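Local coordinates for protein anaerobically-induced outer membrane porin OprE (Pseudomonas aeruginosa, PDB 4FRX) that probably works as a porin, forming a beta-barrel channel through which small solutes cross the bacterial outer membrane, at residues A[109-114]-A[118-123]; A[147-152]-A[157-162]; A[327-332]-A[361-366]. One frame throughout, in Å; residues are numbered along the deposited sequence.

Contact 1: residues A[109-114]-A[118-123]; sequences TAKAKV and EFRYGT. With C8E ((hydroxyethyloxy)tri(ethyloxy)octane), chain G.
A110 and Y121 face each other as an antiparallel hydrogen-bonded pair in a beta hairpin of the porin barrel, where strand 102-114 turns back as strand 117-121 with short axes at 162°. Their backbones bond reciprocally, Y121 N lying 2.8 Å from A110 O, and A112 with F119 repeats the pattern.

Where the chain turns a corner at G122, T109 OG1 donates to T123 O over 2.6 Å, in the carbonyl plane and on a lone pair. A chi1 of -51° keeps this hydroxyl beside the backbone N, while CG2 lies over one face of the R120 guanidinium, offset toward its rim.

The charged face carries K111, K113, E118 and R120. R120 NH1 forms a salt bridge of 2.9 Å with E118 OE2; the oxygen sits at the guanidinium edge, in plane, yet is met from 35° above its own carboxylate plane. K111 CD rests 3.5 Å from the same E118 OE2, and a water links that oxygen to K111 NZ. Further out, D63 makes salt bridges with both K111 NZ and R120 NH2; K111 NZ also bonds S51 O.

The opposite face, with A110, A112, F119 and Y121, is consistent with a membrane-facing surface: a detergent molecule touches it, its C10 lying 3.6 Å from A110 CB and its C19 3.6 Å from Y121 CD2.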
loop_
_atom_site.group_PDB
_atom_site.type_symbol
_atom_site.label_atom_id
_atom_site.label_comp_id
_atom_site.label_asym_id
_atom_site.label_seq_id
_atom_site.Cartn_x
_atom_site.Cartn_y
_atom_site.Cartn_z
ATOM N N THR A 109 1.391 16.943 -11.678
ATOM C CA THR A 109 1.390 15.893 -12.685
ATOM C C THR A 109 0.899 16.456 -14.019
ATOM O O THR A 109 -0.245 16.915 -14.122
ATOM C CB THR A 109 0.451 14.752 -12.264
ATOM O OG1 THR A 109 0.766 14.360 -10.926
ATOM C CG2 THR A 109 0.606 13.543 -13.199
ATOM N N ALA A 110 1.762 16.441 -15.031
ATOM C CA ALA A 110 1.333 16.778 -16.386
ATOM C C ALA A 110 0.617 15.563 -16.973
ATOM O O ALA A 110 0.997 14.427 -16.695
ATOM C CB ALA A 110 2.529 17.143 -17.244
ATOM N N LYS A 111 -0.413 15.789 -17.778
ATOM C CA LYS A 111 -1.137 14.667 -18.374
ATOM C C LYS A 111 -1.565 14.908 -19.815
ATOM O O LYS A 111 -1.822 16.041 -20.230
ATOM C CB LYS A 111 -2.341 14.271 -17.518
ATOM C CG LYS A 111 -3.468 15.269 -17.534
ATOM C CD LYS A 111 -4.442 15.019 -16.387
ATOM C CE LYS A 111 -5.513 16.100 -16.325
ATOM N NZ LYS A 111 -6.600 15.761 -15.351
ATOM N N ALA A 112 -1.625 13.827 -20.577
ATOM C CA ALA A 112 -2.128 13.884 -21.937
ATOM C C ALA A 112 -3.073 12.719 -22.119
ATOM O O ALA A 112 -2.907 11.679 -21.482
ATOM C CB ALA A 112 -0.984 13.808 -22.935
ATOM N N LYS A 113 -4.075 12.884 -22.970
ATOM C CA LYS A 113 -5.027 11.808 -23.180
ATOM C C LYS A 113 -5.493 11.746 -24.619
ATOM O O LYS A 113 -5.737 12.777 -25.236
ATOM C CB LYS A 113 -6.222 11.985 -22.247
ATOM C CG LYS A 113 -7.220 10.829 -22.244
ATOM C CD LYS A 113 -8.004 10.873 -20.938
ATOM C CE LYS A 113 -9.116 9.841 -20.905
ATOM N NZ LYS A 113 -9.925 9.971 -19.649
ATOM N N VAL A 114 -5.578 10.527 -25.143
ATOM C CA VAL A 114 -6.205 10.258 -26.424
ATOM C C VAL A 114 -7.209 9.140 -26.187
ATOM O O VAL A 114 -6.840 8.049 -25.722
ATOM C CB VAL A 114 -5.198 9.784 -27.469
ATOM C CG1 VAL A 114 -5.886 9.650 -28.833
ATOM C CG2 VAL A 114 -4.007 10.737 -27.546
ATOM N N GLU A 118 -4.455 7.448 -21.143
ATOM C CA GLU A 118 -3.898 8.635 -20.496
ATOM C C GLU A 118 -2.432 8.443 -20.119
ATOM O O GLU A 118 -2.055 7.392 -19.602
ATOM C CB GLU A 118 -4.737 8.999 -19.266
ATOM C CG GLU A 118 -4.319 10.289 -18.576
ATOM C CD GLU A 118 -5.132 10.542 -17.315
ATOM O OE1 GLU A 118 -6.049 9.745 -17.036
ATOM O OE2 GLU A 118 -4.845 11.519 -16.594
ATOM N N PHE A 119 -1.618 9.454 -20.410
ATOM C CA PHE A 119 -0.219 9.501 -19.997
ATOM C C PHE A 119 -0.074 10.501 -18.865
ATOM O O PHE A 119 -0.613 11.597 -18.942
ATOM C CB PHE A 119 0.672 9.941 -21.157
ATOM C CG PHE A 119 2.128 10.084 -20.788
ATOM C CD1 PHE A 119 2.842 9.004 -20.286
ATOM C CD2 PHE A 119 2.780 11.302 -20.931
ATOM C CE1 PHE A 119 4.187 9.131 -19.942
ATOM C CE2 PHE A 119 4.118 11.438 -20.588
ATOM C CZ PHE A 119 4.823 10.349 -20.092
ATOM N N ARG A 120 0.635 10.124 -17.810
ATOM C CA ARG A 120 0.820 11.009 -16.664
ATOM C C ARG A 120 2.290 11.112 -16.354
ATOM O O ARG A 120 2.990 10.105 -16.310
ATOM C CB ARG A 120 0.074 10.485 -15.432
ATOM C CG ARG A 120 -1.409 10.640 -15.525
ATOM C CD ARG A 120 -2.140 9.921 -14.410
ATOM N NE ARG A 120 -2.166 10.687 -13.170
ATOM C CZ ARG A 120 -2.916 11.769 -12.996
ATOM N NH1 ARG A 120 -3.675 12.208 -13.994
ATOM N NH2 ARG A 120 -2.903 12.418 -11.838
ATOM N N TYR A 121 2.750 12.329 -16.113
ATOM C CA TYR A 121 4.164 12.583 -15.936
ATOM C C TYR A 121 4.399 13.524 -14.744
ATOM O O TYR A 121 4.001 14.672 -14.779
ATOM C CB TYR A 121 4.697 13.205 -17.231
ATOM C CG TYR A 121 6.191 13.323 -17.322
ATOM C CD1 TYR A 121 6.975 12.217 -17.613
ATOM C CD2 TYR A 121 6.820 14.547 -17.152
ATOM C CE1 TYR A 121 8.347 12.322 -17.720
ATOM C CE2 TYR A 121 8.194 14.665 -17.253
ATOM C CZ TYR A 121 8.954 13.548 -17.539
ATOM O OH TYR A 121 10.323 13.656 -17.643
ATOM N N GLY A 122 5.057 13.030 -13.704
ATOM C CA GLY A 122 5.186 13.766 -12.465
ATOM C C GLY A 122 4.747 12.922 -11.280
ATOM O O GLY A 122 5.163 11.773 -11.123
ATOM N N THR A 123 3.898 13.489 -10.442
ATOM C CA THR A 123 3.463 12.799 -9.241
ATOM C C THR A 123 2.450 11.692 -9.544
ATOM O O THR A 123 1.466 11.914 -10.248
ATOM C CB THR A 123 2.906 13.799 -8.219
ATOM O OG1 THR A 123 3.878 14.830 -8.011
ATOM C CG2 THR A 123 2.606 13.101 -6.889
HETATM C C1 C8E G . -7.182 25.897 -22.053
HETATM C C2 C8E G . -5.804 26.511 -21.836
HETATM C C3 C8E G . -5.050 25.803 -20.716
HETATM C C4 C8E G . -3.549 25.836 -20.979
HETATM C C6 C8E G . -1.949 22.929 -19.794
HETATM C C7 C8E G . -1.330 21.699 -20.444
HETATM C C8 C8E G . -0.515 20.869 -19.457
HETATM O O9 C8E G . 0.858 20.948 -19.777
HETATM C C10 C8E G . 1.636 20.183 -18.889
HETATM C C11 C8E G . 2.941 20.902 -18.581
HETATM O O12 C8E G . 2.660 21.949 -17.679
HETATM C C13 C8E G . 2.604 21.533 -16.328
HETATM C C14 C8E G . 3.878 20.796 -15.923
HETATM O O15 C8E G . 3.613 20.037 -14.763
HETATM C C16 C8E G . 4.783 19.574 -14.137
HETATM C C17 C8E G . 5.054 18.144 -14.588
HETATM O O18 C8E G . 6.270 17.707 -14.029
HETATM C C19 C8E G . 7.214 17.391 -15.026
HETATM O O HOH W 1 -7.130 12.900 -15.425
HETATM O O HOH W 2 -8.338 9.687 -17.817
#

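Contact 2: residues A[147-152]-A[157-162]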
loop_
_atom_site.group_PDB
_atom_site.type_symbol
_atom_site.label_atom_id
_atom_site.label_comp_id
_atom_site.label_asym_id
_atom_site.label_seq_id
_atom_site.Cartn_x
_atom_site.Cartn_y
_atom_site.Cartn_z
ATOM N N GLN A 147 3.728 7.333 -16.578
ATOM C CA GLN A 147 2.802 6.197 -16.626
ATOM C C GLN A 147 1.748 6.344 -17.723
ATOM O O GLN A 147 1.195 7.422 -17.917
ATOM C CB GLN A 147 2.103 6.062 -15.261
ATOM C CG GLN A 147 1.072 4.973 -15.189
ATOM C CD GLN A 147 0.334 4.962 -13.860
ATOM O OE1 GLN A 147 0.740 4.275 -12.927
ATOM N NE2 GLN A 147 -0.778 5.685 -13.789
ATOM N N VAL A 148 1.462 5.254 -18.430
ATOM C CA VAL A 148 0.334 5.225 -19.355
ATOM C C VAL A 148 -0.702 4.199 -18.893
ATOM O O VAL A 148 -0.358 3.100 -18.487
ATOM C CB VAL A 148 0.776 4.927 -20.811
ATOM C CG1 VAL A 148 1.474 3.589 -20.906
ATOM C CG2 VAL A 148 -0.420 4.962 -21.752
ATOM N N THR A 149 -1.973 4.577 -18.925
ATOM C CA THR A 149 -3.047 3.649 -18.596
ATOM C C THR A 149 -4.040 3.687 -19.733
ATOM O O THR A 149 -4.193 4.715 -20.384
ATOM C CB THR A 149 -3.782 4.057 -17.302
ATOM O OG1 THR A 149 -4.421 5.321 -17.503
ATOM C CG2 THR A 149 -2.799 4.189 -16.144
ATOM N N SER A 150 -4.730 2.580 -19.973
ATOM C CA SER A 150 -5.683 2.546 -21.074
ATOM C C SER A 150 -6.859 1.607 -20.819
ATOM O O SER A 150 -6.679 0.508 -20.313
ATOM C CB SER A 150 -4.958 2.139 -22.362
ATOM O OG SER A 150 -5.859 2.025 -23.452
ATOM N N THR A 151 -8.064 2.047 -21.170
ATOM C CA THR A 151 -9.226 1.165 -21.158
ATOM C C THR A 151 -9.813 1.013 -22.564
ATOM O O THR A 151 -10.904 0.481 -22.736
ATOM C CB THR A 151 -10.308 1.622 -20.148
ATOM O OG1 THR A 151 -10.708 2.973 -20.425
ATOM C CG2 THR A 151 -9.768 1.546 -18.726
ATOM N N ASP A 152 -9.055 1.456 -23.563
ATOM C CA ASP A 152 -9.463 1.376 -24.968
ATOM C C ASP A 152 -9.509 -0.053 -25.521
ATOM O O ASP A 152 -10.233 -0.318 -26.479
ATOM C CB ASP A 152 -8.561 2.254 -25.849
ATOM C CG ASP A 152 -8.979 3.723 -25.838
ATOM O OD1 ASP A 152 -10.170 4.010 -26.109
ATOM O OD2 ASP A 152 -8.119 4.590 -25.553
ATOM N N THR A 157 -8.010 -3.328 -18.464
ATOM C CA THR A 157 -7.521 -2.069 -17.910
ATOM C C THR A 157 -6.007 -2.221 -17.842
ATOM O O THR A 157 -5.499 -2.993 -17.040
ATOM C CB THR A 157 -8.092 -1.818 -16.503
ATOM O OG1 THR A 157 -9.510 -2.019 -16.528
ATOM C CG2 THR A 157 -7.804 -0.401 -16.047
ATOM N N LEU A 158 -5.288 -1.517 -18.707
ATOM C CA LEU A 158 -3.857 -1.758 -18.863
ATOM C C LEU A 158 -3.021 -0.614 -18.314
ATOM O O LEU A 158 -3.476 0.533 -18.263
ATOM C CB LEU A 158 -3.529 -1.955 -20.337
ATOM C CG LEU A 158 -4.314 -3.076 -21.019
ATOM C CD1 LEU A 158 -4.102 -2.999 -22.525
ATOM C CD2 LEU A 158 -3.857 -4.429 -20.469
ATOM N N VAL A 159 -1.801 -0.923 -17.889
ATOM C CA VAL A 159 -0.930 0.107 -17.328
ATOM C C VAL A 159 0.525 -0.282 -17.540
ATOM O O VAL A 159 0.867 -1.468 -17.584
ATOM C CB VAL A 159 -1.247 0.381 -15.812
ATOM C CG1 VAL A 159 -0.966 -0.844 -14.959
ATOM C CG2 VAL A 159 -0.469 1.591 -15.275
ATOM N N ALA A 160 1.362 0.729 -17.738
ATOM C CA ALA A 160 2.800 0.560 -17.832
ATOM C C ALA A 160 3.397 1.870 -17.362
ATOM O O ALA A 160 2.854 2.931 -17.641
ATOM C CB ALA A 160 3.216 0.273 -19.269
ATOM N N GLY A 161 4.505 1.803 -16.641
ATOM C CA GLY A 161 5.107 3.012 -16.121
ATOM C C GLY A 161 6.520 2.779 -15.638
ATOM O O GLY A 161 7.025 1.655 -15.648
ATOM N N GLN A 162 7.154 3.870 -15.241
ATOM C CA GLN A 162 8.504 3.860 -14.717
ATOM C C GLN A 162 8.516 4.846 -13.566
ATOM O O GLN A 162 8.099 6.000 -13.746
ATOM C CB GLN A 162 9.473 4.351 -15.792
ATOM C CG GLN A 162 10.898 4.527 -15.298
ATOM C CD GLN A 162 11.856 4.952 -16.398
ATOM O OE1 GLN A 162 11.534 4.867 -17.582
ATOM N NE2 GLN A 162 13.042 5.407 -16.010
#
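Q147 reaches across to V159 on one face of an antiparallel hairpin of the barrel, in which strand 142-150 returns as strand 156-167 with short axes at 171°. From CB outward the glutamine first passes the backbone: CB lies 4.0 Å from A160 O. CG is wedged between backbone and side chain, 3.7 Å from A160 O and equally far from V159 CG2. CD lies at that same distance from V159 CG2, and OE1 also stays beside the methyl while it accepts a hydrogen bond from Y197 OH of strand 195-203. CG stands anti to the backbone N (chi1 177°) and the chain stays extended, which carries the amide past the valine to that neighbouring strand.

T149, paired directly with V159 as a non-hydrogen-bonded pair, meets the same methyl, CG2 to CG2 at 3.6 Å, so V159 CG2 is shared by two partners. On the reverse face V148 CG1 meets A160 CB at 4.1 Å. Two reciprocal backbone pairs hold the register, V148 with A160 and S150 with L158; V148 N sits 2.8 Å from A160 O, almost in line with that carbonyl.

At the strand end S150 OG accepts from D152 N, 3.2 Å away, in an ST turn. Mainly backbone bonds and methyl contacts therefore join the strands, while the polar ends of Q147 and S150 are tied to neighbours beyond the hairpin, Y197 and T117.

Contact 3: residues A[327-332]-A[361-366]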
loop_
_atom_site.group_PDB
_atom_site.type_symbol
_atom_site.label_atom_id
_atom_site.label_comp_id
_atom_site.label_asym_id
_atom_site.label_seq_id
_atom_site.Cartn_x
_atom_site.Cartn_y
_atom_site.Cartn_z
ATOM N N THR A 327 -1.834 -10.565 3.904
ATOM C CA THR A 327 -1.330 -10.452 5.265
ATOM C C THR A 327 -0.763 -9.060 5.582
ATOM O O THR A 327 -0.192 -8.856 6.647
ATOM C CB THR A 327 -0.233 -11.497 5.530
ATOM O OG1 THR A 327 0.854 -11.296 4.610
ATOM C CG2 THR A 327 -0.784 -12.917 5.375
ATOM N N ASP A 328 -0.920 -8.099 4.675
ATOM C CA ASP A 328 -0.444 -6.747 4.958
ATOM C C ASP A 328 -1.504 -6.085 5.821
ATOM O O ASP A 328 -2.543 -5.677 5.322
ATOM C CB ASP A 328 -0.193 -5.940 3.678
ATOM C CG ASP A 328 0.448 -4.570 3.955
ATOM O OD1 ASP A 328 -0.119 -3.769 4.725
ATOM O OD2 ASP A 328 1.524 -4.283 3.388
ATOM N N VAL A 329 -1.221 -5.987 7.116
ATOM C CA VAL A 329 -2.200 -5.550 8.107
ATOM C C VAL A 329 -1.662 -4.344 8.886
ATOM O O VAL A 329 -0.771 -3.648 8.407
ATOM C CB VAL A 329 -2.626 -6.713 9.038
ATOM C CG1 VAL A 329 -3.395 -7.767 8.235
ATOM C CG2 VAL A 329 -1.404 -7.373 9.674
ATOM N N GLN A 330 -2.210 -4.076 10.065
ATOM C CA GLN A 330 -1.962 -2.780 10.693
ATOM C C GLN A 330 -0.520 -2.630 11.152
ATOM O O GLN A 330 0.087 -1.573 10.985
ATOM C CB GLN A 330 -2.945 -2.522 11.851
ATOM C CG GLN A 330 -2.748 -1.172 12.512
ATOM C CD GLN A 330 -3.752 -0.897 13.617
ATOM O OE1 GLN A 330 -4.815 -1.520 13.675
ATOM N NE2 GLN A 330 -3.417 0.049 14.504
ATOM N N ILE A 331 0.032 -3.688 11.732
ATOM C CA ILE A 331 1.411 -3.629 12.206
ATOM C C ILE A 331 2.313 -4.473 11.315
ATOM O O ILE A 331 3.221 -3.940 10.671
ATOM C CB ILE A 331 1.540 -4.065 13.678
ATOM C CG1 ILE A 331 0.789 -3.083 14.589
ATOM C CG2 ILE A 331 3.012 -4.179 14.085
ATOM C CD1 ILE A 331 0.797 -3.482 16.082
ATOM N N GLY A 332 2.049 -5.776 11.257
ATOM C CA GLY A 332 2.926 -6.690 10.535
ATOM C C GLY A 332 2.535 -6.870 9.079
ATOM O O GLY A 332 1.486 -6.378 8.647
ATOM N N ASN A 361 -14.844 -4.511 11.743
ATOM C CA ASN A 361 -14.073 -5.586 11.139
ATOM C C ASN A 361 -12.973 -6.088 12.065
ATOM O O ASN A 361 -12.409 -5.320 12.852
ATOM C CB ASN A 361 -13.477 -5.135 9.804
ATOM C CG ASN A 361 -14.539 -4.863 8.765
ATOM O OD1 ASN A 361 -15.026 -3.738 8.631
ATOM N ND2 ASN A 361 -14.914 -5.898 8.030
ATOM N N THR A 362 -12.679 -7.379 11.984
ATOM C CA THR A 362 -11.535 -7.905 12.715
ATOM C C THR A 362 -10.833 -9.005 11.932
ATOM O O THR A 362 -11.436 -9.688 11.114
ATOM C CB THR A 362 -11.922 -8.396 14.112
ATOM O OG1 THR A 362 -10.734 -8.739 14.840
ATOM C CG2 THR A 362 -12.853 -9.617 14.024
ATOM N N ILE A 363 -9.537 -9.162 12.177
ATOM C CA ILE A 363 -8.780 -10.196 11.501
ATOM C C ILE A 363 -7.753 -10.721 12.484
ATOM O O ILE A 363 -7.187 -9.973 13.296
ATOM C CB ILE A 363 -8.089 -9.660 10.235
ATOM C CG1 ILE A 363 -7.184 -10.739 9.608
ATOM C CG2 ILE A 363 -7.283 -8.396 10.563
ATOM C CD1 ILE A 363 -6.654 -10.368 8.241
ATOM N N TYR A 364 -7.558 -12.023 12.464
ATOM C CA TYR A 364 -6.521 -12.612 13.284
ATOM C C TYR A 364 -5.602 -13.336 12.329
ATOM O O TYR A 364 -6.082 -14.048 11.445
ATOM C CB TYR A 364 -7.135 -13.597 14.280
ATOM C CG TYR A 364 -6.079 -14.310 15.084
ATOM C CD1 TYR A 364 -5.522 -13.717 16.212
ATOM C CD2 TYR A 364 -5.613 -15.564 14.697
ATOM C CE1 TYR A 364 -4.543 -14.362 16.941
ATOM C CE2 TYR A 364 -4.631 -16.208 15.414
ATOM C CZ TYR A 364 -4.102 -15.608 16.531
ATOM O OH TYR A 364 -3.126 -16.262 17.245
ATOM N N LEU A 365 -4.290 -13.156 12.489
ATOM C CA LEU A 365 -3.316 -13.842 11.639
ATOM C C LEU A 365 -2.262 -14.567 12.473
ATOM O O LEU A 365 -1.825 -14.072 13.513
ATOM C CB LEU A 365 -2.611 -12.865 10.683
ATOM C CG LEU A 365 -3.442 -11.901 9.846
ATOM C CD1 LEU A 365 -3.657 -10.608 10.636
ATOM C CD2 LEU A 365 -2.782 -11.611 8.506
ATOM N N SER A 366 -1.837 -15.730 12.002
ATOM C CA SER A 366 -0.851 -16.517 12.729
ATOM C C SER A 366 0.170 -17.051 11.736
ATOM O O SER A 366 -0.189 -17.803 10.825
ATOM C CB SER A 366 -1.543 -17.668 13.464
ATOM O OG SER A 366 -0.615 -18.411 14.230
#
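V329 and L365 form the heart of an apolar contact between a long loop and the barrel wall. The loop joins strands 295-305 and 340-349, and the wall is represented by strand 358-370. V329 CG1 lies against both leucine methyls, 3.7 Å from L365 CD1 and 3.9 Å from L365 CD2, while V329 CG2 keeps a longer 4.1 Å from L365 CD1. The valine and leucine side chains run antiparallel and overlap along their flanks, so the valine branches ride alongside the leucine fork. Setting CG1 beside its own backbone N (chi1 -66°) gives this methyl its two leucine neighbours and a further one, I363 CD1, at 4.2 Å. T327 meets the other leucine branch obliquely: its CA is 3.7 Å from L365 CD2, with CB and CG2 also beside that methyl. F334, later in the loop, touches T327, V329 and L365 and extends the apolar cluster.

Hydrogen bonds across the two segments are absent, and the contact buries a modest 149 Å². Polar bonds instead hold the loop from within and from adjoining strands. V329 N donates to G332 O over 3.1 Å, closing a short loop. Beyond the pair of segments, E381 takes the backbone N atoms of I331 and G332, and D383 takes that of Q330; T327 OG1 bonds to K333 O and to Q302 NE2.

I363 and L365 point toward the loop, whereas the intervening Y364 has its ring against W342 of the adjacent strand. With the contact centre about 14 Å from the centre of the chain, the arrangement is consistent with a loop folded inward against the wall of a beta barrel, as in porins whose loops narrow the channel.

How the contacts relate
Contacts 1 and 2 are consecutive hairpins of the barrel wall, their centres 11 Å apart, and strands 117-121 and 142-150 join them edge to edge. R120 N to Q147 O and E118 N to T149 O, each 2.8 Å, are probable hydrogen bonds at this seam. Contact 3 lies on the opposite side of the chain's centre: its centre is 35 Å from that of contact 1 and 31 Å from that of contact 2, with nearest atoms about 20 and 18 Å away. Detergent touches contact 1. In contact 2 the side chain of L158 is about 7 Å from a bound C8E detergent. Two contacts thus build wall, and the third attaches a loop to it.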